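Local coordinates for protein ATP-dependent RNA helicase HrpB (Escherichia coli, PDB 6EUD) that hydrolyses ATP to ADP and phosphate as a bacterial DExH-box helicase of the DEAH/RHA type that binds single-stranded RNA, at residues 215-220 and 268-273; 261-266 and 283-288; 520-525 and 546-551; 537-542 and 550-555; 644-649 and 749-754. All blocks are in the same frame, centred on the assembly; numbering follows the deposited sequence.

Contact 1: residues 215-220 and 268-273; sequences SGSLLL and MRKVVL
Leu-218 and Leu-220 are laced to Lys-270 and Val-272 by backbone hydrogen bonds that define a parallel strand pair, the axes of 217-220 and 269-273 diverging by only 8°. Leu-218 N donates to Lys-270 O, Val-272 N answers at Leu-218 O (2.8 Å), and Leu-220 N reaches Val-272 O.

Polar side chains take over at the strand start. With its hydroxyl beside the backbone N (chi1 -74°), Ser-217 holds OG 3.0 Å from Lys-270 N as acceptor of an almost straight bond. Gly-216 O is gripped side-on by Arg-269, NH2 at 2.8 Å and NE at 2.9 Å from that single oxygen. The oxygen sits in the guanidinium plane; NH2 meets a lone pair of the oxygen in the carbonyl plane, whereas NE comes from above that plane. Further bonds to the carbonyls of Leu-211 and Glu-214 hold the guanidinium in place, while Lys-270 leads its ammonium away to Leu-262 O.

Apolar contacts fill both faces. On one, Leu-219 CD1 meets Val-272 CG1 at 3.7 Å. On the other, Leu-218 CD2 runs alongside Val-271 CG1 (4.0 Å), and Leu-220 CD2 approaches Leu-273 CD2; helices 199-213 and 225-236 cover this face. Such an aliphatic parallel ladder, backed by helices, is characteristic of the sheet in the second RecA-like domain of a superfamily 2 helicase.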
# COMPACT_ATOMS: atom_id res chain seq x y z
N SER A 215 12.18 16.36 39.29
CA SER A 215 10.99 16.86 39.93
C SER A 215 9.84 16.97 38.92
O SER A 215 10.08 17.26 37.76
CB SER A 215 11.28 18.22 40.57
OG SER A 215 10.09 18.93 40.81
N GLY A 216 8.61 16.70 39.37
CA GLY A 216 7.44 16.98 38.54
C GLY A 216 6.60 15.79 38.16
O GLY A 216 6.93 14.65 38.48
N SER A 217 5.48 16.06 37.49
CA SER A 217 4.65 14.99 36.97
C SER A 217 5.15 14.60 35.60
O SER A 217 5.81 15.38 34.91
CB SER A 217 3.18 15.40 36.90
OG SER A 217 2.62 15.43 38.20
N LEU A 218 4.82 13.37 35.22
CA LEU A 218 5.47 12.70 34.13
C LEU A 218 4.45 12.10 33.18
O LEU A 218 3.49 11.46 33.62
CB LEU A 218 6.40 11.60 34.68
CG LEU A 218 7.35 10.84 33.75
CD1 LEU A 218 8.56 10.28 34.55
CD2 LEU A 218 6.59 9.71 33.09
N LEU A 219 4.68 12.30 31.88
CA LEU A 219 3.84 11.75 30.83
C LEU A 219 4.61 10.67 30.06
O LEU A 219 5.67 10.92 29.47
CB LEU A 219 3.36 12.84 29.86
CG LEU A 219 2.51 12.41 28.65
CD1 LEU A 219 1.19 11.68 29.04
CD2 LEU A 219 2.21 13.62 27.78
N LEU A 220 4.06 9.46 30.08
CA LEU A 220 4.70 8.30 29.48
C LEU A 220 3.93 7.85 28.24
O LEU A 220 2.77 7.46 28.36
CB LEU A 220 4.79 7.17 30.52
CG LEU A 220 5.20 5.78 30.07
CD1 LEU A 220 6.56 5.78 29.37
CD2 LEU A 220 5.20 4.84 31.29
N MET A 268 1.33 15.46 45.89
CA MET A 268 1.63 14.29 45.09
C MET A 268 1.99 14.63 43.64
O MET A 268 1.80 15.75 43.18
CB MET A 268 0.45 13.32 45.14
CG MET A 268 0.17 12.78 46.54
SD MET A 268 -1.01 11.43 46.47
CE MET A 268 -2.33 12.21 45.54
N ARG A 269 2.53 13.65 42.94
CA ARG A 269 2.89 13.78 41.53
C ARG A 269 2.23 12.65 40.78
O ARG A 269 1.96 11.61 41.36
CB ARG A 269 4.41 13.75 41.36
CG ARG A 269 5.06 12.45 41.83
CD ARG A 269 6.55 12.60 42.09
NE ARG A 269 7.26 13.11 40.94
CZ ARG A 269 8.56 12.94 40.74
NH1 ARG A 269 9.27 12.25 41.62
NH2 ARG A 269 9.15 13.44 39.65
N LYS A 270 1.97 12.82 39.49
CA LYS A 270 1.33 11.77 38.71
C LYS A 270 2.18 11.28 37.54
O LYS A 270 2.93 12.03 36.92
CB LYS A 270 -0.03 12.25 38.19
CG LYS A 270 0.07 13.36 37.17
CD LYS A 270 -1.29 13.83 36.65
CE LYS A 270 -1.07 14.91 35.60
NZ LYS A 270 -2.32 15.45 35.04
N VAL A 271 2.04 9.99 37.25
CA VAL A 271 2.53 9.42 36.01
C VAL A 271 1.34 9.11 35.12
O VAL A 271 0.50 8.29 35.46
CB VAL A 271 3.34 8.14 36.24
CG1 VAL A 271 3.75 7.52 34.89
CG2 VAL A 271 4.56 8.42 37.12
N VAL A 272 1.27 9.78 33.98
CA VAL A 272 0.20 9.53 33.04
C VAL A 272 0.72 8.60 31.97
O VAL A 272 1.69 8.91 31.27
CB VAL A 272 -0.34 10.83 32.42
CG1 VAL A 272 -1.42 10.53 31.43
CG2 VAL A 272 -0.89 11.73 33.49
N LEU A 273 0.09 7.44 31.86
CA LEU A 273 0.46 6.45 30.87
C LEU A 273 -0.54 6.56 29.72
O LEU A 273 -1.72 6.28 29.88
CB LEU A 273 0.47 5.04 31.48
CG LEU A 273 1.26 4.76 32.78
CD1 LEU A 273 0.42 5.02 34.04
CD2 LEU A 273 1.83 3.33 32.80

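Contact 2: residues 261-266 and 283-288; sequences ILPAPQ and TIEGIR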
# COMPACT_ATOMS: atom_id res chain seq x y z
N ILE A 261 -5.90 13.89 33.29
CA ILE A 261 -5.71 15.17 32.59
C ILE A 261 -5.45 16.30 33.57
O ILE A 261 -4.62 17.17 33.30
CB ILE A 261 -6.92 15.55 31.70
CG1 ILE A 261 -7.00 14.59 30.50
CG2 ILE A 261 -6.81 17.00 31.20
CD1 ILE A 261 -8.02 14.99 29.45
N LEU A 262 -6.15 16.27 34.70
CA LEU A 262 -6.04 17.31 35.71
C LEU A 262 -4.76 17.19 36.53
O LEU A 262 -4.25 16.09 36.74
CB LEU A 262 -7.25 17.29 36.65
CG LEU A 262 -8.56 17.68 35.98
CD1 LEU A 262 -9.69 17.74 37.01
CD2 LEU A 262 -8.41 19.02 35.25
N PRO A 263 -4.22 18.33 36.99
CA PRO A 263 -3.01 18.32 37.82
C PRO A 263 -3.13 17.37 39.01
O PRO A 263 -4.21 17.22 39.56
CB PRO A 263 -2.89 19.77 38.28
CG PRO A 263 -3.54 20.55 37.19
CD PRO A 263 -4.69 19.71 36.73
N ALA A 264 -2.02 16.73 39.35
CA ALA A 264 -1.93 15.90 40.54
C ALA A 264 -2.41 16.66 41.76
O ALA A 264 -2.19 17.87 41.88
CB ALA A 264 -0.50 15.43 40.75
N PRO A 265 -3.09 15.96 42.68
CA PRO A 265 -3.50 16.55 43.97
C PRO A 265 -2.31 17.12 44.74
O PRO A 265 -1.17 16.70 44.49
CB PRO A 265 -4.12 15.36 44.71
CG PRO A 265 -4.61 14.46 43.63
CD PRO A 265 -3.64 14.61 42.48
N GLN A 266 -2.58 18.04 45.67
CA GLN A 266 -1.51 18.67 46.43
C GLN A 266 -0.71 17.61 47.19
O GLN A 266 -1.27 16.68 47.77
CB GLN A 266 -2.07 19.73 47.39
CG GLN A 266 -1.00 20.46 48.24
CD GLN A 266 -0.02 21.32 47.40
OE1 GLN A 266 -0.35 21.75 46.29
NE2 GLN A 266 1.17 21.58 47.95
N THR A 283 -4.62 17.49 25.82
CA THR A 283 -3.74 18.28 26.65
C THR A 283 -3.74 17.78 28.09
O THR A 283 -4.74 17.90 28.80
CB THR A 283 -4.11 19.76 26.60
OG1 THR A 283 -3.70 20.30 25.33
CG2 THR A 283 -3.44 20.55 27.71
N ILE A 284 -2.62 17.19 28.49
CA ILE A 284 -2.45 16.73 29.87
C ILE A 284 -1.72 17.81 30.66
O ILE A 284 -0.66 18.28 30.25
CB ILE A 284 -1.68 15.39 29.94
CG1 ILE A 284 -2.55 14.23 29.45
CG2 ILE A 284 -1.31 15.08 31.35
CD1 ILE A 284 -2.65 14.09 27.97
N GLU A 285 -2.31 18.22 31.77
CA GLU A 285 -1.77 19.34 32.53
C GLU A 285 -0.82 18.91 33.65
O GLU A 285 -0.81 17.76 34.07
CB GLU A 285 -2.91 20.16 33.11
CG GLU A 285 -3.91 20.59 32.07
CD GLU A 285 -5.19 21.06 32.69
OE1 GLU A 285 -6.19 21.16 31.96
OE2 GLU A 285 -5.19 21.34 33.91
N GLY A 286 0.00 19.85 34.11
CA GLY A 286 0.91 19.66 35.23
C GLY A 286 2.17 18.89 34.87
O GLY A 286 2.89 18.44 35.76
N ILE A 287 2.42 18.72 33.58
CA ILE A 287 3.52 17.86 33.11
C ILE A 287 4.77 18.67 32.83
O ILE A 287 4.70 19.69 32.16
CB ILE A 287 3.11 17.09 31.82
CG1 ILE A 287 1.83 16.28 32.08
CG2 ILE A 287 4.24 16.18 31.36
CD1 ILE A 287 2.01 15.12 33.11
N ARG A 288 5.92 18.21 33.35
CA ARG A 288 7.23 18.77 32.93
C ARG A 288 8.26 17.66 32.62
O ARG A 288 9.37 17.94 32.22
CB ARG A 288 7.78 19.73 34.00
CG ARG A 288 8.40 19.07 35.19
CD ARG A 288 9.16 20.06 36.08
NE ARG A 288 10.38 20.57 35.44
CZ ARG A 288 11.61 20.12 35.68
NH1 ARG A 288 11.81 19.14 36.54
NH2 ARG A 288 12.65 20.65 35.05
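Ile-261 O receives the backbone N of Glu-285 at 3.0 Å, and this hydrogen bond is the tight centre of a small surface contact. The donor lies in the carbonyl plane and the N-H points at the oxygen with an angle of 160°. Close by, with CG1 beside the backbone N (chi1 -69°), Ile-261 turns its CG2 methyl onto Thr-283 O at 3.3 Å, and Glu-285 CB packs 3.4 Å from Ile-261 O. The last turn of helix 256-261 is thereby pressed on the chain that leads into strand 287-302. Lys-270, on strand 269-274, bonds to the carbonyls of both Leu-262 and Glu-285, a second tie between the two backbones.

The outer side is looser. The extended Glu-285 chain passes obliquely across the ring of Pro-263, OE2 standing 3.3 Å from Pro-263 CD, and Leu-262 runs alongside it with CD2 4.2 Å from OE2. These are carbon-to-oxygen approaches, and they fix the carboxylate far less firmly than a hydrogen bond would. Gly-286, at positive phi (78°), a value that favours glycine, lets the chain turn beside Pro-263.

The side chain of Thr-283 comes within about 3 Å, nearest atoms, of that of Thr-32 in the predicted ATP-binding loop. The segment 283-288 thus probably starts at the nucleotide cleft between the two RecA-like domains, consistent with the end of helicase motif V.

Contact 3: residues 520-525 and 546-551; sequences GAMLDA and SPDARI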
# COMPACT_ATOMS: atom_id res chain seq x y z
N GLY A 520 -1.42 -18.66 4.87
CA GLY A 520 -1.77 -19.53 5.98
C GLY A 520 -2.67 -18.87 7.01
O GLY A 520 -2.47 -17.71 7.40
N ALA A 521 -3.68 -19.62 7.44
CA ALA A 521 -4.64 -19.12 8.41
C ALA A 521 -4.74 -20.10 9.57
O ALA A 521 -4.84 -21.31 9.36
CB ALA A 521 -6.01 -18.91 7.76
N MET A 522 -4.73 -19.56 10.78
CA MET A 522 -4.70 -20.41 11.96
C MET A 522 -5.93 -20.26 12.83
O MET A 522 -6.35 -19.14 13.16
CB MET A 522 -3.45 -20.10 12.79
CG MET A 522 -2.16 -20.38 12.05
SD MET A 522 -2.04 -22.08 11.49
CE MET A 522 -1.94 -22.98 13.03
N LEU A 523 -6.48 -21.39 13.22
CA LEU A 523 -7.51 -21.41 14.24
C LEU A 523 -7.07 -22.30 15.41
O LEU A 523 -6.29 -23.24 15.23
CB LEU A 523 -8.82 -21.89 13.63
CG LEU A 523 -10.14 -21.52 14.30
CD1 LEU A 523 -10.26 -20.01 14.41
CD2 LEU A 523 -11.27 -22.09 13.47
N ASP A 524 -7.53 -21.97 16.62
CA ASP A 524 -7.27 -22.79 17.80
C ASP A 524 -7.67 -24.23 17.54
O ASP A 524 -8.74 -24.50 17.00
CB ASP A 524 -8.02 -22.25 19.02
CG ASP A 524 -7.63 -22.96 20.31
OD1 ASP A 524 -6.78 -22.42 21.04
OD2 ASP A 524 -8.18 -24.05 20.60
N ALA A 525 -6.79 -25.16 17.91
CA ALA A 525 -7.03 -26.58 17.72
C ALA A 525 -8.27 -27.10 18.46
O ALA A 525 -8.82 -28.14 18.10
CB ALA A 525 -5.80 -27.37 18.16
N SER A 546 4.92 -12.15 7.89
CA SER A 546 4.74 -13.54 7.50
C SER A 546 3.29 -13.80 7.04
O SER A 546 2.35 -13.55 7.80
CB SER A 546 5.10 -14.46 8.67
OG SER A 546 4.41 -15.69 8.61
N PRO A 547 3.11 -14.30 5.79
CA PRO A 547 1.76 -14.53 5.25
C PRO A 547 0.95 -15.57 6.04
O PRO A 547 0.40 -16.50 5.47
CB PRO A 547 2.04 -15.04 3.82
CG PRO A 547 3.42 -15.59 3.87
CD PRO A 547 4.16 -14.70 4.84
N ASP A 548 0.89 -15.37 7.36
CA ASP A 548 0.12 -16.21 8.28
C ASP A 548 -0.76 -15.33 9.14
O ASP A 548 -0.33 -14.29 9.63
CB ASP A 548 1.04 -17.06 9.16
CG ASP A 548 1.44 -18.36 8.50
OD1 ASP A 548 0.82 -19.39 8.84
OD2 ASP A 548 2.34 -18.36 7.64
N ALA A 549 -2.00 -15.76 9.33
CA ALA A 549 -2.98 -14.97 10.06
C ALA A 549 -3.86 -15.83 10.96
O ALA A 549 -4.06 -17.01 10.69
CB ALA A 549 -3.84 -14.18 9.09
N ARG A 550 -4.37 -15.23 12.03
CA ARG A 550 -5.33 -15.91 12.88
C ARG A 550 -6.76 -15.68 12.35
O ARG A 550 -7.10 -14.60 11.86
CB ARG A 550 -5.21 -15.43 14.32
CG ARG A 550 -5.96 -16.30 15.31
CD ARG A 550 -5.62 -15.92 16.74
NE ARG A 550 -6.27 -14.68 17.15
CZ ARG A 550 -6.73 -14.45 18.37
NH1 ARG A 550 -6.61 -15.38 19.31
NH2 ARG A 550 -7.31 -13.29 18.66
N ILE A 551 -7.58 -16.71 12.44
CA ILE A 551 -8.97 -16.61 12.01
C ILE A 551 -9.81 -16.09 13.17
O ILE A 551 -9.85 -16.70 14.23
CB ILE A 551 -9.48 -17.97 11.52
CG1 ILE A 551 -8.70 -18.39 10.27
CG2 ILE A 551 -10.97 -17.91 11.23
CD1 ILE A 551 -8.98 -19.81 9.83
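Gly-520 to Met-522 and Asp-548 to Arg-550 form a parallel strand pair, the place where the third and fifth strands of an OB-fold-like barrel meet. The neighbours bear this out, since strand 512-515 flanks the first strand and strand 534-542 the second. Four backbone bonds make the ladder, from Gly-520 N to Pro-547 O (2.9 Å) to Ile-551 N with Met-522 O (2.8 Å). A 34° angle between the axes reflects the coiling of a barrel wall.

Ile-551 supplies most of the apolar grip. With CG1 beside the backbone N (chi1 -64°), it lays CG1 and CD1 along Ala-521 CB, CG1 at 3.7 Å, and Leu-523 crosses the isoleucine at about a right angle, with CD1 3.6 Å from Ile-551 CB. A serine at Ile-551 would probably leave Ala-521 and the end of Leu-523 without their apolar partner and open a gap on the buried face.

The other face carries Asp-548, Arg-550 and Met-522, mixed and more exposed. The missing side chain of Gly-520 makes room for Asp-548, whose OD1 stands 3.9 Å from Gly-520 CA. The chemistry implies a wall of unlike faces: the backbone sets direction and spacing, aliphatic groups around Ile-551 bury one side.

Contact 4: residues 537-542 and 550-555; sequences APLLLQ and RILLAL
Leu-552 forms a bump whose isobutyl group fits between the side chains of Leu-539 and Leu-541. With CG beside the backbone N (chi1 -58°), it sets CD1 3.8 Å from Leu-541 CB and 4.2 Å from Leu-539 CG, while CG and CD2 also close on Leu-541 CB. An alanine at Leu-552 is likely to open a gap beside Leu-541 CB and Leu-539 CG. Next along, Leu-553 lies beside Leu-539, pointing the same way, CB to CB 3.8 Å apart.

Two successive residues face one because the antiparallel hairpin of 534-542 and 548-552 carries a beta bulge: Leu-539 O accepts from Leu-552 N at 2.9 Å and only weakly from Leu-553 N at 3.4 Å. Beyond it, Leu-541 and Arg-550 form a regular hydrogen-bonded pair with bonds in both directions. In the OB-fold-like barrel this hairpin joins the fourth and fifth strands.

The opposite face is filled by smaller pieces. Leu-540 stands alongside Ile-551, CD2 at 3.8 Å from Ile-551 CG1. Ala-537 offers a single methyl to the hollow between Ile-551 and Ala-554, its CB 3.9 Å from Ile-551 CG2 and 4.0 Å from Ala-554 CB. At the corner near residue 553 the chain changes direction, and the CD edge of Pro-538 abuts Leu-553 O. Helix 433-447 covers both Pro-538 and Leu-553 through Leu-446.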
# COMPACT_ATOMS: atom_id res chain seq x y z
N ALA A 537 -13.32 -17.43 5.81
CA ALA A 537 -12.88 -16.61 6.93
C ALA A 537 -12.74 -15.15 6.54
O ALA A 537 -11.65 -14.70 6.19
CB ALA A 537 -11.56 -17.13 7.48
N PRO A 538 -13.84 -14.40 6.62
CA PRO A 538 -13.78 -12.99 6.22
C PRO A 538 -12.91 -12.13 7.14
O PRO A 538 -12.27 -11.20 6.66
CB PRO A 538 -15.26 -12.55 6.27
CG PRO A 538 -15.93 -13.51 7.12
CD PRO A 538 -15.22 -14.82 6.92
N LEU A 539 -12.88 -12.43 8.43
CA LEU A 539 -12.11 -11.62 9.38
C LEU A 539 -10.84 -12.33 9.87
O LEU A 539 -10.89 -13.39 10.50
CB LEU A 539 -13.00 -11.24 10.57
CG LEU A 539 -12.62 -9.99 11.34
CD1 LEU A 539 -12.54 -8.80 10.40
CD2 LEU A 539 -13.63 -9.74 12.43
N LEU A 540 -9.70 -11.70 9.59
CA LEU A 540 -8.38 -12.31 9.82
C LEU A 540 -7.39 -11.36 10.46
O LEU A 540 -7.20 -10.23 9.99
CB LEU A 540 -7.79 -12.79 8.49
CG LEU A 540 -8.53 -13.89 7.76
CD1 LEU A 540 -8.31 -13.77 6.26
CD2 LEU A 540 -8.06 -15.23 8.28
N LEU A 541 -6.71 -11.85 11.50
CA LEU A 541 -5.66 -11.08 12.16
C LEU A 541 -4.27 -11.59 11.81
O LEU A 541 -3.81 -12.60 12.33
CB LEU A 541 -5.86 -11.10 13.68
CG LEU A 541 -4.79 -10.34 14.49
CD1 LEU A 541 -4.63 -8.90 13.99
CD2 LEU A 541 -5.13 -10.37 15.98
N GLN A 542 -3.60 -10.88 10.91
CA GLN A 542 -2.26 -11.24 10.45
C GLN A 542 -1.23 -10.89 11.52
O GLN A 542 -1.12 -9.73 11.90
CB GLN A 542 -1.94 -10.51 9.15
CG GLN A 542 -0.69 -10.95 8.45
CD GLN A 542 -0.62 -10.45 7.02
OE1 GLN A 542 -1.65 -10.16 6.40
NE2 GLN A 542 0.59 -10.34 6.48
N ARG A 550 -4.37 -15.23 12.03
CA ARG A 550 -5.33 -15.91 12.88
C ARG A 550 -6.76 -15.68 12.35
O ARG A 550 -7.10 -14.60 11.86
CB ARG A 550 -5.21 -15.43 14.32
CG ARG A 550 -5.96 -16.30 15.31
CD ARG A 550 -5.62 -15.92 16.74
NE ARG A 550 -6.27 -14.68 17.15
CZ ARG A 550 -6.73 -14.45 18.37
NH1 ARG A 550 -6.61 -15.38 19.31
NH2 ARG A 550 -7.31 -13.29 18.66
N ILE A 551 -7.58 -16.71 12.44
CA ILE A 551 -8.97 -16.61 12.01
C ILE A 551 -9.81 -16.09 13.17
O ILE A 551 -9.85 -16.70 14.23
CB ILE A 551 -9.48 -17.97 11.52
CG1 ILE A 551 -8.70 -18.39 10.27
CG2 ILE A 551 -10.97 -17.91 11.23
CD1 ILE A 551 -8.98 -19.81 9.83
N LEU A 552 -10.47 -14.94 12.95
CA LEU A 552 -11.24 -14.29 14.01
C LEU A 552 -12.73 -14.58 13.87
O LEU A 552 -13.40 -14.87 14.87
CB LEU A 552 -11.00 -12.78 14.00
CG LEU A 552 -9.57 -12.26 14.18
CD1 LEU A 552 -9.58 -10.75 14.09
CD2 LEU A 552 -8.96 -12.72 15.51
N LEU A 553 -13.25 -14.46 12.65
CA LEU A 553 -14.64 -14.82 12.34
C LEU A 553 -14.70 -15.65 11.08
O LEU A 553 -14.15 -15.27 10.04
CB LEU A 553 -15.52 -13.57 12.17
CG LEU A 553 -16.08 -12.92 13.44
CD1 LEU A 553 -16.93 -11.72 13.04
CD2 LEU A 553 -16.86 -13.93 14.26
N ALA A 554 -15.35 -16.80 11.16
CA ALA A 554 -15.42 -17.69 10.00
C ALA A 554 -16.73 -18.44 9.97
O ALA A 554 -17.44 -18.57 10.99
CB ALA A 554 -14.26 -18.67 9.99
N LEU A 555 -17.04 -18.95 8.78
CA LEU A 555 -18.26 -19.72 8.56
C LEU A 555 -17.87 -21.07 8.00
O LEU A 555 -16.95 -21.16 7.17
CB LEU A 555 -19.21 -18.98 7.61
CG LEU A 555 -20.63 -19.55 7.58
CD1 LEU A 555 -21.42 -19.08 8.80
CD2 LEU A 555 -21.34 -19.22 6.28

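Contact 5: residues 644-649 and 749-754; sequences AKWLPE and GRVPLV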
# COMPACT_ATOMS: atom_id res chain seq x y z
N ALA A 644 17.51 -3.77 -25.89
CA ALA A 644 16.74 -3.01 -24.91
C ALA A 644 17.66 -2.10 -24.10
O ALA A 644 17.22 -1.06 -23.60
CB ALA A 644 15.96 -3.94 -23.99
N LYS A 645 18.94 -2.48 -23.96
CA LYS A 645 19.92 -1.61 -23.30
C LYS A 645 20.44 -0.52 -24.23
O LYS A 645 20.52 0.63 -23.85
CB LYS A 645 21.11 -2.42 -22.80
CG LYS A 645 20.80 -3.38 -21.70
CD LYS A 645 22.07 -4.00 -21.14
CE LYS A 645 22.92 -4.66 -22.21
NZ LYS A 645 24.14 -5.25 -21.60
N TRP A 646 20.81 -0.90 -25.45
CA TRP A 646 21.55 0.00 -26.33
C TRP A 646 20.63 0.83 -27.23
O TRP A 646 21.01 1.91 -27.67
CB TRP A 646 22.53 -0.79 -27.20
CG TRP A 646 23.45 -1.66 -26.41
CD1 TRP A 646 23.84 -1.49 -25.11
CD2 TRP A 646 24.07 -2.87 -26.87
NE1 TRP A 646 24.68 -2.51 -24.74
CE2 TRP A 646 24.84 -3.37 -25.79
CE3 TRP A 646 24.05 -3.57 -28.07
CZ2 TRP A 646 25.57 -4.54 -25.90
CZ3 TRP A 646 24.79 -4.75 -28.17
CH2 TRP A 646 25.54 -5.22 -27.09
N LEU A 647 19.44 0.29 -27.52
CA LEU A 647 18.44 0.98 -28.33
C LEU A 647 17.12 1.09 -27.57
O LEU A 647 16.08 0.59 -28.04
CB LEU A 647 18.24 0.26 -29.67
CG LEU A 647 19.49 0.08 -30.55
CD1 LEU A 647 19.20 -0.64 -31.86
CD2 LEU A 647 20.15 1.40 -30.84
N PRO A 648 17.14 1.75 -26.40
CA PRO A 648 15.96 1.74 -25.51
C PRO A 648 14.84 2.65 -26.02
O PRO A 648 13.76 2.64 -25.45
CB PRO A 648 16.52 2.29 -24.20
CG PRO A 648 17.56 3.32 -24.69
CD PRO A 648 18.20 2.65 -25.90
N GLU A 649 15.08 3.45 -27.06
CA GLU A 649 13.98 4.27 -27.58
C GLU A 649 12.94 3.41 -28.31
O GLU A 649 11.87 3.90 -28.64
CB GLU A 649 14.50 5.38 -28.50
CG GLU A 649 15.22 4.89 -29.72
CD GLU A 649 16.73 4.81 -29.52
OE1 GLU A 649 17.47 5.35 -30.37
OE2 GLU A 649 17.17 4.19 -28.53
N GLY A 749 25.76 2.97 -34.14
CA GLY A 749 27.05 3.60 -33.82
C GLY A 749 27.37 3.78 -32.34
O GLY A 749 28.35 4.40 -31.98
N ARG A 750 26.55 3.20 -31.48
CA ARG A 750 26.67 3.42 -30.04
C ARG A 750 27.62 2.47 -29.30
O ARG A 750 28.10 2.77 -28.21
CB ARG A 750 25.28 3.32 -29.40
CG ARG A 750 24.34 4.46 -29.78
CD ARG A 750 22.91 4.20 -29.30
NE ARG A 750 22.02 5.25 -29.79
CZ ARG A 750 20.70 5.28 -29.61
NH1 ARG A 750 20.08 4.32 -28.92
NH2 ARG A 750 20.00 6.28 -30.12
N VAL A 751 27.87 1.31 -29.89
CA VAL A 751 28.60 0.27 -29.19
C VAL A 751 29.72 -0.30 -30.04
O VAL A 751 29.47 -1.01 -31.02
CB VAL A 751 27.66 -0.88 -28.77
CG1 VAL A 751 28.45 -2.00 -28.06
CG2 VAL A 751 26.53 -0.36 -27.88
N PRO A 752 30.96 -0.03 -29.66
CA PRO A 752 32.07 -0.61 -30.44
C PRO A 752 32.18 -2.11 -30.17
O PRO A 752 31.95 -2.56 -29.05
CB PRO A 752 33.30 0.16 -29.94
CG PRO A 752 32.91 0.60 -28.52
CD PRO A 752 31.42 0.74 -28.49
N LEU A 753 32.50 -2.88 -31.21
CA LEU A 753 32.75 -4.30 -31.05
C LEU A 753 34.09 -4.55 -30.37
O LEU A 753 35.09 -3.92 -30.69
CB LEU A 753 32.71 -5.01 -32.41
CG LEU A 753 31.32 -5.01 -33.04
CD1 LEU A 753 31.39 -5.62 -34.39
CD2 LEU A 753 30.33 -5.78 -32.17
N VAL A 754 34.12 -5.47 -29.42
CA VAL A 754 35.41 -5.86 -28.88
C VAL A 754 36.01 -6.81 -29.89
O VAL A 754 35.44 -7.86 -30.17
CB VAL A 754 35.30 -6.52 -27.48
CG1 VAL A 754 36.65 -7.09 -27.06
CG2 VAL A 754 34.80 -5.52 -26.44
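Arg-750 reaches across with an extended chain and meets the carboxylate of Glu-649 end-on, two nitrogens to two oxygens. NH2 lies 2.7 Å from Glu-649 OE1, and Glu-649 OE2 offers its syn lone pair to NH1 at 2.9 Å. The two flat groups are nearly coplanar, 27° apart. NH1 also donates to Trp-646 O at 2.9 Å, on a lone pair in the carbonyl plane, so that the salt bridge and a backbone carbonyl share one nitrogen.

Next to this polar centre, Val-751 CG2 sits over one face of the Trp-646 indole, a CH-pi contact 3.8 Å from the centroid of the five-membered ring. Polar and aromatic contacts come from adjacent residues because Arg-750 and Val-751 form a classic beta bulge opposite Ile-746, turning both side chains toward the end of helix 631-646.

Further out, Glu-649 is bent at chi2 (-93°), which swings its carboxylate back over the chain to face the arginine. Leu-647 CD2 approaches Arg-750 NH1 obliquely at 3.5 Å, and Leu-647 O is held by Trp-652 NE1. The Trp-646 side chain also touches Pro-728 and Ile-746.

In the fold
Contacts 1 and 2 share one RecA-like domain and touch through Lys-270, yet they differ in kind: contact 1 is a buried parallel pair, whereas contact 2 is a surface junction bordering the predicted ATP site. Contacts 3 and 4 use the same strand, 548-552, from its two edges, parallel on one and antiparallel with a bulge on the other; contact 4 is the more buried, and both rely on aliphatic packing. Their centres lie about 40 Å from that of contact 1. Contact 5, about 69 Å from contact 1 between centres and across the chain's centre, is again at the surface, where a salt bridge and a CH-pi contact replace a strand ladder.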